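Local coordinates for THUMP domain-containing protein (Pyrococcus horikoshii, PDB 1VBK), which is not functionally characterised but, as a ThiI-like protein with a THUMP domain, probably binds RNA and ATP, at residues L65-G70 and K228-G233; K169-L174 and K299-R304. All blocks are in the same frame, centred on the assembly; numbering follows the deposited sequence.

Interaction 1: residues L65-G70 and K228-G233; sequences LVRVFG and KRYSYG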
ATOM      1  N   LEU A  65     -20.169 -18.049  -7.803  1.00 19.80           N
ATOM      2  CA  LEU A  65     -19.519 -17.795  -6.525  1.00 20.47           C
ATOM      3  C   LEU A  65     -18.410 -18.776  -6.163  1.00 20.10           C
ATOM      4  O   LEU A  65     -17.585 -18.489  -5.295  1.00 19.26           O
ATOM      5  CB  LEU A  65     -20.571 -17.724  -5.411  1.00 17.96           C
ATOM      6  CG  LEU A  65     -21.558 -16.568  -5.625  1.00 20.48           C
ATOM      7  CD1 LEU A  65     -22.425 -16.384  -4.392  1.00 21.47           C
ATOM      8  CD2 LEU A  65     -20.791 -15.277  -5.922  1.00 20.29           C
ATOM      9  N   VAL A  66     -18.388 -19.931  -6.815  1.00 20.29           N
ATOM     10  CA  VAL A  66     -17.328 -20.901  -6.559  1.00 21.19           C
ATOM     11  C   VAL A  66     -15.978 -20.254  -6.880  1.00 20.24           C
ATOM     12  O   VAL A  66     -14.952 -20.618  -6.306  1.00 21.26           O
ATOM     13  CB  VAL A  66     -17.481 -22.168  -7.451  1.00 21.92           C
ATOM     14  CG1 VAL A  66     -16.257 -23.061  -7.306  1.00 25.46           C
ATOM     15  CG2 VAL A  66     -18.726 -22.939  -7.055  1.00 23.71           C
ATOM     16  N   ARG A  67     -15.982 -19.285  -7.791  1.00 20.28           N
ATOM     17  CA  ARG A  67     -14.738 -18.623  -8.193  1.00 20.95           C
ATOM     18  C   ARG A  67     -14.351 -17.397  -7.371  1.00 20.06           C
ATOM     19  O   ARG A  67     -13.408 -16.680  -7.724  1.00 21.44           O
ATOM     20  CB  ARG A  67     -14.804 -18.238  -9.674  1.00 20.08           C
ATOM     21  CG  ARG A  67     -14.961 -19.436 -10.615  1.00 23.09           C
ATOM     22  CD  ARG A  67     -14.690 -19.039 -12.061  1.00 20.48           C
ATOM     23  NE  ARG A  67     -15.573 -17.967 -12.518  1.00 23.56           N
ATOM     24  CZ  ARG A  67     -16.838 -18.139 -12.888  1.00 24.66           C
ATOM     25  NH1 ARG A  67     -17.560 -17.100 -13.284  1.00 25.81           N
ATOM     26  NH2 ARG A  67     -17.377 -19.349 -12.882  1.00 27.22           N
ATOM     27  N   VAL A  68     -15.065 -17.164  -6.274  1.00 17.86           N
ATOM     28  CA  VAL A  68     -14.793 -16.024  -5.401  1.00 17.37           C
ATOM     29  C   VAL A  68     -13.973 -16.456  -4.183  1.00 18.78           C
ATOM     30  O   VAL A  68     -14.461 -17.189  -3.319  1.00 18.14           O
ATOM     31  CB  VAL A  68     -16.114 -15.378  -4.931  1.00 15.79           C
ATOM     32  CG1 VAL A  68     -15.837 -14.238  -3.946  1.00 17.53           C
ATOM     33  CG2 VAL A  68     -16.879 -14.854  -6.145  1.00 17.92           C
ATOM     34  N   PHE A  69     -12.726 -15.995  -4.111  1.00 17.30           N
ATOM     35  CA  PHE A  69     -11.857 -16.363  -2.998  1.00 17.62           C
ATOM     36  C   PHE A  69     -12.377 -15.883  -1.647  1.00 17.39           C
ATOM     37  O   PHE A  69     -13.012 -14.836  -1.547  1.00 16.98           O
ATOM     38  CB  PHE A  69     -10.442 -15.829  -3.238  1.00 18.40           C
ATOM     39  CG  PHE A  69      -9.785 -16.388  -4.470  1.00 18.48           C
ATOM     40  CD1 PHE A  69      -9.663 -17.764  -4.645  1.00 19.52           C
ATOM     41  CD2 PHE A  69      -9.291 -15.539  -5.459  1.00 19.78           C
ATOM     42  CE1 PHE A  69      -9.060 -18.292  -5.787  1.00 20.85           C
ATOM     43  CE2 PHE A  69      -8.683 -16.057  -6.611  1.00 18.72           C
ATOM     44  CZ  PHE A  69      -8.568 -17.436  -6.773  1.00 19.27           C
ATOM     45  N   GLY A  70     -12.100 -16.661  -0.606  1.00 17.92           N
ATOM     46  CA  GLY A  70     -12.555 -16.302   0.723  1.00 16.77           C
ATOM     47  C   GLY A  70     -13.791 -17.093   1.120  1.00 18.32           C
ATOM     48  O   GLY A  70     -14.196 -17.092   2.285  1.00 17.91           O
ATOM     49  N   LYS A 228      -9.025 -13.555 -15.183  1.00 26.48           N
ATOM     50  CA  LYS A 228     -10.065 -12.583 -14.889  1.00 28.71           C
ATOM     51  C   LYS A 228     -11.293 -13.209 -14.231  1.00 29.13           C
ATOM     52  O   LYS A 228     -11.953 -12.570 -13.411  1.00 27.91           O
ATOM     53  CB  LYS A 228     -10.482 -11.844 -16.165  1.00 32.18           C
ATOM     54  CG  LYS A 228     -10.932 -10.413 -15.900  1.00 37.36           C
ATOM     55  CD  LYS A 228     -11.320  -9.680 -17.169  1.00 40.11           C
ATOM     56  CE  LYS A 228     -11.556  -8.206 -16.883  1.00 41.74           C
ATOM     57  NZ  LYS A 228     -12.439  -8.002 -15.698  1.00 44.06           N
ATOM     58  N   ARG A 229     -11.587 -14.460 -14.581  1.00 28.04           N
ATOM     59  CA  ARG A 229     -12.745 -15.171 -14.033  1.00 28.27           C
ATOM     60  C   ARG A 229     -12.592 -15.503 -12.552  1.00 26.80           C
ATOM     61  O   ARG A 229     -13.469 -16.134 -11.956  1.00 26.71           O
ATOM     62  CB  ARG A 229     -12.976 -16.470 -14.806  1.00 30.38           C
ATOM     63  CG  ARG A 229     -13.190 -16.275 -16.292  1.00 33.32           C
ATOM     64  CD  ARG A 229     -13.325 -17.612 -17.010  1.00 35.21           C
ATOM     65  NE  ARG A 229     -14.489 -18.376 -16.565  1.00 36.76           N
ATOM     66  CZ  ARG A 229     -14.432 -19.471 -15.814  1.00 36.03           C
ATOM     67  NH1 ARG A 229     -13.263 -19.944 -15.412  1.00 35.66           N
ATOM     68  NH2 ARG A 229     -15.546 -20.106 -15.477  1.00 37.54           N
ATOM     69  N   TYR A 230     -11.475 -15.081 -11.969  1.00 24.73           N
ATOM     70  CA  TYR A 230     -11.175 -15.327 -10.561  1.00 23.31           C
ATOM     71  C   TYR A 230     -10.709 -14.035  -9.894  1.00 23.64           C
ATOM     72  O   TYR A 230     -10.153 -14.068  -8.800  1.00 21.63           O
ATOM     73  CB  TYR A 230     -10.047 -16.357 -10.447  1.00 23.17           C
ATOM     74  CG  TYR A 230     -10.433 -17.773 -10.804  1.00 25.11           C
ATOM     75  CD1 TYR A 230     -11.022 -18.612  -9.858  1.00 22.89           C
ATOM     76  CD2 TYR A 230     -10.210 -18.277 -12.083  1.00 24.36           C
ATOM     77  CE1 TYR A 230     -11.379 -19.920 -10.180  1.00 24.91           C
ATOM     78  CE2 TYR A 230     -10.566 -19.583 -12.413  1.00 25.15           C
ATOM     79  CZ  TYR A 230     -11.149 -20.396 -11.457  1.00 25.06           C
ATOM     80  OH  TYR A 230     -11.504 -21.686 -11.777  1.00 28.49           O
ATOM     81  N   SER A 231     -10.944 -12.900 -10.545  1.00 23.94           N
ATOM     82  CA  SER A 231     -10.467 -11.626 -10.012  1.00 25.30           C
ATOM     83  C   SER A 231     -11.524 -10.609  -9.591  1.00 24.12           C
ATOM     84  O   SER A 231     -11.218  -9.425  -9.455  1.00 24.05           O
ATOM     85  CB  SER A 231      -9.538 -10.968 -11.035  1.00 25.47           C
ATOM     86  OG  SER A 231     -10.280 -10.529 -12.159  1.00 25.48           O
ATOM     87  N   TYR A 232     -12.753 -11.058  -9.376  1.00 24.53           N
ATOM     88  CA  TYR A 232     -13.818 -10.144  -8.980  1.00 26.40           C
ATOM     89  C   TYR A 232     -13.405  -9.334  -7.751  1.00 26.70           C
ATOM     90  O   TYR A 232     -12.963  -9.888  -6.744  1.00 24.99           O
ATOM     91  CB  TYR A 232     -15.100 -10.929  -8.704  1.00 26.28           C
ATOM     92  CG  TYR A 232     -15.435 -11.901  -9.808  1.00 26.87           C
ATOM     93  CD1 TYR A 232     -15.260 -13.272  -9.629  1.00 27.85           C
ATOM     94  CD2 TYR A 232     -15.898 -11.451 -11.045  1.00 27.73           C
ATOM     95  CE1 TYR A 232     -15.539 -14.174 -10.654  1.00 29.47           C
ATOM     96  CE2 TYR A 232     -16.177 -12.346 -12.080  1.00 26.99           C
ATOM     97  CZ  TYR A 232     -15.997 -13.705 -11.875  1.00 30.21           C
ATOM     98  OH  TYR A 232     -16.274 -14.600 -12.884  1.00 31.36           O
ATOM     99  N   GLY A 233     -13.540  -8.015  -7.849  1.00 28.40           N
ATOM    100  CA  GLY A 233     -13.160  -7.152  -6.745  1.00 29.09           C
ATOM    101  C   GLY A 233     -11.991  -6.254  -7.108  1.00 30.68           C
ATOM    102  O   GLY A 233     -11.705  -5.279  -6.414  1.00 31.91           O
TER
HETATM  103  O   HOH W   1     -12.014 -14.575  -6.862  1.00 19.42           O
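Arg67 reaches out of the loop after helix 58-65 and plants its side chain on Arg229, Tyr230 and Tyr232. These belong to the loop after helix 215-228. The contact joins the ThiI ferredoxin-like region to the ThiI region of the HUP clan, which supplies most of the parallel sheet. Leu65 to Val68 form a type I beta turn, and Arg67 stands at its third position.

The Arg67 chain bends at chi3 (-58°), which brings the guanidinium against residues 229-232. NE donates to Arg229 O at 2.8 Å, and this oxygen lies in the guanidinium plane. The bond is bent. NH1 donates to Tyr232 OH at 2.8 Å and much straighter, at 165°. This hydroxyl is also in plane, so the two bonds fix the rotation of the group. Glu37, just past helix 19-36, forms a long, weak ion pair with Arg67 NH1 and may offset part of its charge.

The Arg229 guanidinium stacks on one face of that of Arg67, displaced so that its NH2 lies toward the rim. The planes are 28° apart and the centres 4.0 Å apart. The stack brings two donors together, NH2 of Arg67 and NH2 of Arg229, and no hydrogen bond joins them. The methylenes of Arg67 cross the Tyr230 ring, with CD over its face in a CH-pi contact. The guanidinium itself stands almost upright to that ring.

Next to Arg67 along the chain, Val68 CG2 meets Tyr232 CD1. The Phe69 ring meets Tyr230 obliquely: CE2 lies 3.3 Å from Tyr230 O, and CE2 and CZ touch Tyr230 CB. Phe196 of helix 189-200 packs edge-to-face with both Phe69 and Tyr230. A water ties the two backbones: it donates to Arg67 O and Tyr230 O, each at 2.7 Å, and accepts from Phe69 N.

Interaction 2: residues K169-L174 and K299-R304; sequences KGWGGL and KSVKER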
ATOM      1  N   LYS A 169     -17.987 -26.922  -2.454  1.00 22.92           N
ATOM      2  CA  LYS A 169     -16.726 -26.486  -1.873  1.00 25.08           C
ATOM      3  C   LYS A 169     -16.168 -25.273  -2.622  1.00 23.81           C
ATOM      4  O   LYS A 169     -16.048 -25.286  -3.849  1.00 22.93           O
ATOM      5  CB  LYS A 169     -15.723 -27.646  -1.909  1.00 28.60           C
ATOM      6  CG  LYS A 169     -14.386 -27.373  -1.232  1.00 33.62           C
ATOM      7  CD  LYS A 169     -13.496 -28.617  -1.279  1.00 36.33           C
ATOM      8  CE  LYS A 169     -12.145 -28.368  -0.623  1.00 39.04           C
ATOM      9  NZ  LYS A 169     -11.274 -29.581  -0.665  1.00 41.02           N
ATOM     10  N   GLY A 170     -15.849 -24.217  -1.880  1.00 23.05           N
ATOM     11  CA  GLY A 170     -15.292 -23.027  -2.491  1.00 21.67           C
ATOM     12  C   GLY A 170     -13.786 -23.189  -2.575  1.00 21.85           C
ATOM     13  O   GLY A 170     -13.263 -24.264  -2.288  1.00 22.12           O
ATOM     14  N   TRP A 171     -13.081 -22.135  -2.961  1.00 21.10           N
ATOM     15  CA  TRP A 171     -11.629 -22.206  -3.065  1.00 22.91           C
ATOM     16  C   TRP A 171     -10.932 -21.875  -1.764  1.00 24.30           C
ATOM     17  O   TRP A 171      -9.726 -22.065  -1.638  1.00 26.85           O
ATOM     18  CB  TRP A 171     -11.114 -21.253  -4.146  1.00 23.49           C
ATOM     19  CG  TRP A 171     -11.033 -21.879  -5.498  1.00 21.99           C
ATOM     20  CD1 TRP A 171     -11.999 -21.897  -6.458  1.00 23.44           C
ATOM     21  CD2 TRP A 171      -9.922 -22.605  -6.028  1.00 22.65           C
ATOM     22  NE1 TRP A 171     -11.557 -22.591  -7.560  1.00 24.14           N
ATOM     23  CE2 TRP A 171     -10.284 -23.036  -7.322  1.00 23.82           C
ATOM     24  CE3 TRP A 171      -8.653 -22.935  -5.533  1.00 23.19           C
ATOM     25  CZ2 TRP A 171      -9.422 -23.779  -8.131  1.00 22.72           C
ATOM     26  CZ3 TRP A 171      -7.795 -23.676  -6.339  1.00 24.52           C
ATOM     27  CH2 TRP A 171      -8.185 -24.088  -7.623  1.00 23.47           C
ATOM     28  N   GLY A 172     -11.688 -21.385  -0.790  1.00 24.13           N
ATOM     29  CA  GLY A 172     -11.080 -21.010   0.468  1.00 22.78           C
ATOM     30  C   GLY A 172     -10.257 -19.763   0.208  1.00 23.50           C
ATOM     31  O   GLY A 172     -10.622 -18.945  -0.643  1.00 22.53           O
ATOM     32  N   GLY A 173      -9.146 -19.611   0.922  1.00 22.32           N
ATOM     33  CA  GLY A 173      -8.315 -18.435   0.721  1.00 22.37           C
ATOM     34  C   GLY A 173      -8.895 -17.216   1.415  1.00 23.39           C
ATOM     35  O   GLY A 173      -9.641 -17.347   2.390  1.00 23.82           O
ATOM     36  N   LEU A 174      -8.563 -16.028   0.914  1.00 21.47           N
ATOM     37  CA  LEU A 174      -9.049 -14.782   1.504  1.00 21.17           C
ATOM     38  C   LEU A 174      -9.648 -13.891   0.418  1.00 20.61           C
ATOM     39  O   LEU A 174      -9.226 -13.933  -0.734  1.00 21.41           O
ATOM     40  CB  LEU A 174      -7.898 -14.063   2.215  1.00 21.13           C
ATOM     41  CG  LEU A 174      -7.257 -14.846   3.372  1.00 24.38           C
ATOM     42  CD1 LEU A 174      -5.977 -14.160   3.822  1.00 24.94           C
ATOM     43  CD2 LEU A 174      -8.241 -14.951   4.543  1.00 24.69           C
ATOM     44  N   LYS A 299       0.563 -28.387  -6.226  1.00 35.19           N
ATOM     45  CA  LYS A 299       0.064 -29.486  -7.050  1.00 36.19           C
ATOM     46  C   LYS A 299      -1.452 -29.597  -6.901  1.00 34.30           C
ATOM     47  O   LYS A 299      -2.170 -29.781  -7.884  1.00 34.64           O
ATOM     48  CB  LYS A 299       0.713 -30.810  -6.626  1.00 38.14           C
ATOM     49  CG  LYS A 299       2.236 -30.802  -6.633  1.00 41.92           C
ATOM     50  CD  LYS A 299       2.804 -30.598  -8.029  1.00 44.62           C
ATOM     51  CE  LYS A 299       2.484 -31.773  -8.939  1.00 46.14           C
ATOM     52  NZ  LYS A 299       3.102 -31.601 -10.283  1.00 48.31           N
ATOM     53  N   SER A 300      -1.938 -29.477  -5.669  1.00 34.95           N
ATOM     54  CA  SER A 300      -3.373 -29.572  -5.412  1.00 33.58           C
ATOM     55  C   SER A 300      -4.120 -28.485  -6.183  1.00 33.06           C
ATOM     56  O   SER A 300      -5.169 -28.741  -6.772  1.00 32.39           O
ATOM     57  CB  SER A 300      -3.661 -29.443  -3.914  1.00 34.73           C
ATOM     58  OG  SER A 300      -3.439 -28.120  -3.452  1.00 34.86           O
ATOM     59  N   VAL A 301      -3.575 -27.271  -6.183  1.00 32.35           N
ATOM     60  CA  VAL A 301      -4.205 -26.171  -6.904  1.00 30.70           C
ATOM     61  C   VAL A 301      -4.238 -26.481  -8.391  1.00 31.30           C
ATOM     62  O   VAL A 301      -5.280 -26.362  -9.037  1.00 31.49           O
ATOM     63  CB  VAL A 301      -3.450 -24.845  -6.690  1.00 29.55           C
ATOM     64  CG1 VAL A 301      -4.068 -23.749  -7.553  1.00 26.35           C
ATOM     65  CG2 VAL A 301      -3.502 -24.457  -5.220  1.00 25.41           C
ATOM     66  N   LYS A 302      -3.095 -26.884  -8.933  1.00 32.06           N
ATOM     67  CA  LYS A 302      -3.006 -27.218 -10.349  1.00 34.93           C
ATOM     68  C   LYS A 302      -4.004 -28.326 -10.687  1.00 35.14           C
ATOM     69  O   LYS A 302      -4.686 -28.275 -11.711  1.00 34.66           O
ATOM     70  CB  LYS A 302      -1.581 -27.671 -10.693  1.00 35.72           C
ATOM     71  CG  LYS A 302      -0.514 -26.629 -10.373  1.00 37.85           C
ATOM     72  CD  LYS A 302       0.894 -27.158 -10.617  1.00 40.09           C
ATOM     73  CE  LYS A 302       1.152 -27.412 -12.090  1.00 41.36           C
ATOM     74  NZ  LYS A 302       2.535 -27.919 -12.315  1.00 44.30           N
ATOM     75  N   GLU A 303      -4.093 -29.320  -9.809  1.00 36.87           N
ATOM     76  CA  GLU A 303      -5.003 -30.440 -10.013  1.00 38.79           C
ATOM     77  C   GLU A 303      -6.452 -29.978 -10.094  1.00 37.24           C
ATOM     78  O   GLU A 303      -7.195 -30.401 -10.979  1.00 37.11           O
ATOM     79  CB  GLU A 303      -4.856 -31.456  -8.879  1.00 42.90           C
ATOM     80  CG  GLU A 303      -5.816 -32.636  -8.984  1.00 49.78           C
ATOM     81  CD  GLU A 303      -5.613 -33.654  -7.878  1.00 53.66           C
ATOM     82  OE1 GLU A 303      -4.481 -34.169  -7.746  1.00 56.05           O
ATOM     83  OE2 GLU A 303      -6.584 -33.942  -7.142  1.00 55.40           O
ATOM     84  N   ARG A 304      -6.856 -29.112  -9.171  1.00 34.72           N
ATOM     85  CA  ARG A 304      -8.226 -28.620  -9.170  1.00 32.94           C
ATOM     86  C   ARG A 304      -8.518 -27.783 -10.410  1.00 33.19           C
ATOM     87  O   ARG A 304      -9.633 -27.804 -10.927  1.00 32.71           O
ATOM     88  CB  ARG A 304      -8.503 -27.800  -7.904  1.00 32.52           C
ATOM     89  CG  ARG A 304      -9.924 -27.256  -7.842  1.00 31.67           C
ATOM     90  CD  ARG A 304     -10.298 -26.749  -6.456  1.00 29.87           C
ATOM     91  NE  ARG A 304     -11.634 -26.164  -6.460  1.00 29.62           N
ATOM     92  CZ  ARG A 304     -12.321 -25.834  -5.370  1.00 29.24           C
ATOM     93  NH1 ARG A 304     -11.803 -26.029  -4.163  1.00 27.45           N
ATOM     94  NH2 ARG A 304     -13.536 -25.314  -5.489  1.00 29.30           N
TER
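Arg304 has CG anti to the backbone N (chi1 -180°) and stays extended to NE, which carries its chain straight from the helix across the indole of Trp171. Trp171 has chi1 -90° and chi2 91°, which turns one ring face to that chain. The two side chains run antiparallel, the indole and the guanidinium overlapping. Their flat groups stack with centres 3.9 Å apart.

CD of Arg304 sits over the six-membered ring in a CH-pi contact, 3.6 Å from its centroid. CZ lies over the five-membered ring, 3.9 Å from its centroid and close to the normal, in a cation-pi contact. The guanidinium end then meets the backbone. NH2 of Arg304 donates to Lys169 O at 3.0 Å, and NH1 donates to Gly170 O at 3.0 Å. Both donors lie above the carbonyl planes. The indole and two carbonyls thus hold the guanidinium in place.

Val301 CG1 reaches Trp171 CZ3 at 3.9 Å. It comes from the same helix, one turn before Arg304. The aliphatic chain of Lys169 runs near Arg304, with CG closest to NH1.

Helix 295-305, near the C-terminus, is thereby joined to the loop that leads from strand 168-169 to strand 181-185. Phe196 of helix 189-200 packs edge-to-face on Trp171 and also touches Val301. Gly170 pairs by backbone hydrogen bonding with Val72 of strand 71-81.

In the fold
Interactions 1 and 2 are neighbours, with centres about 12 Å apart. Their segments alternate along the chain. Segments 65-70 and 169-174 lie side by side: Gly70 N is 2.7 Å from Gly172 O, a probable hydrogen bond. Val66 O packs on Trp171 CD1 at 3.2 Å. Across the junction, Tyr230 CE1 meets Trp171 NE1 at 3.7 Å. Phe196 touches aromatic rings in both contacts. Together they join the ferredoxin-like region and the linking loop to the parallel-sheet region and helix 295-305. A bound methylpentanediol, probably from the crystallisation liquor, lies about 4 Å from the Tyr230 side chain.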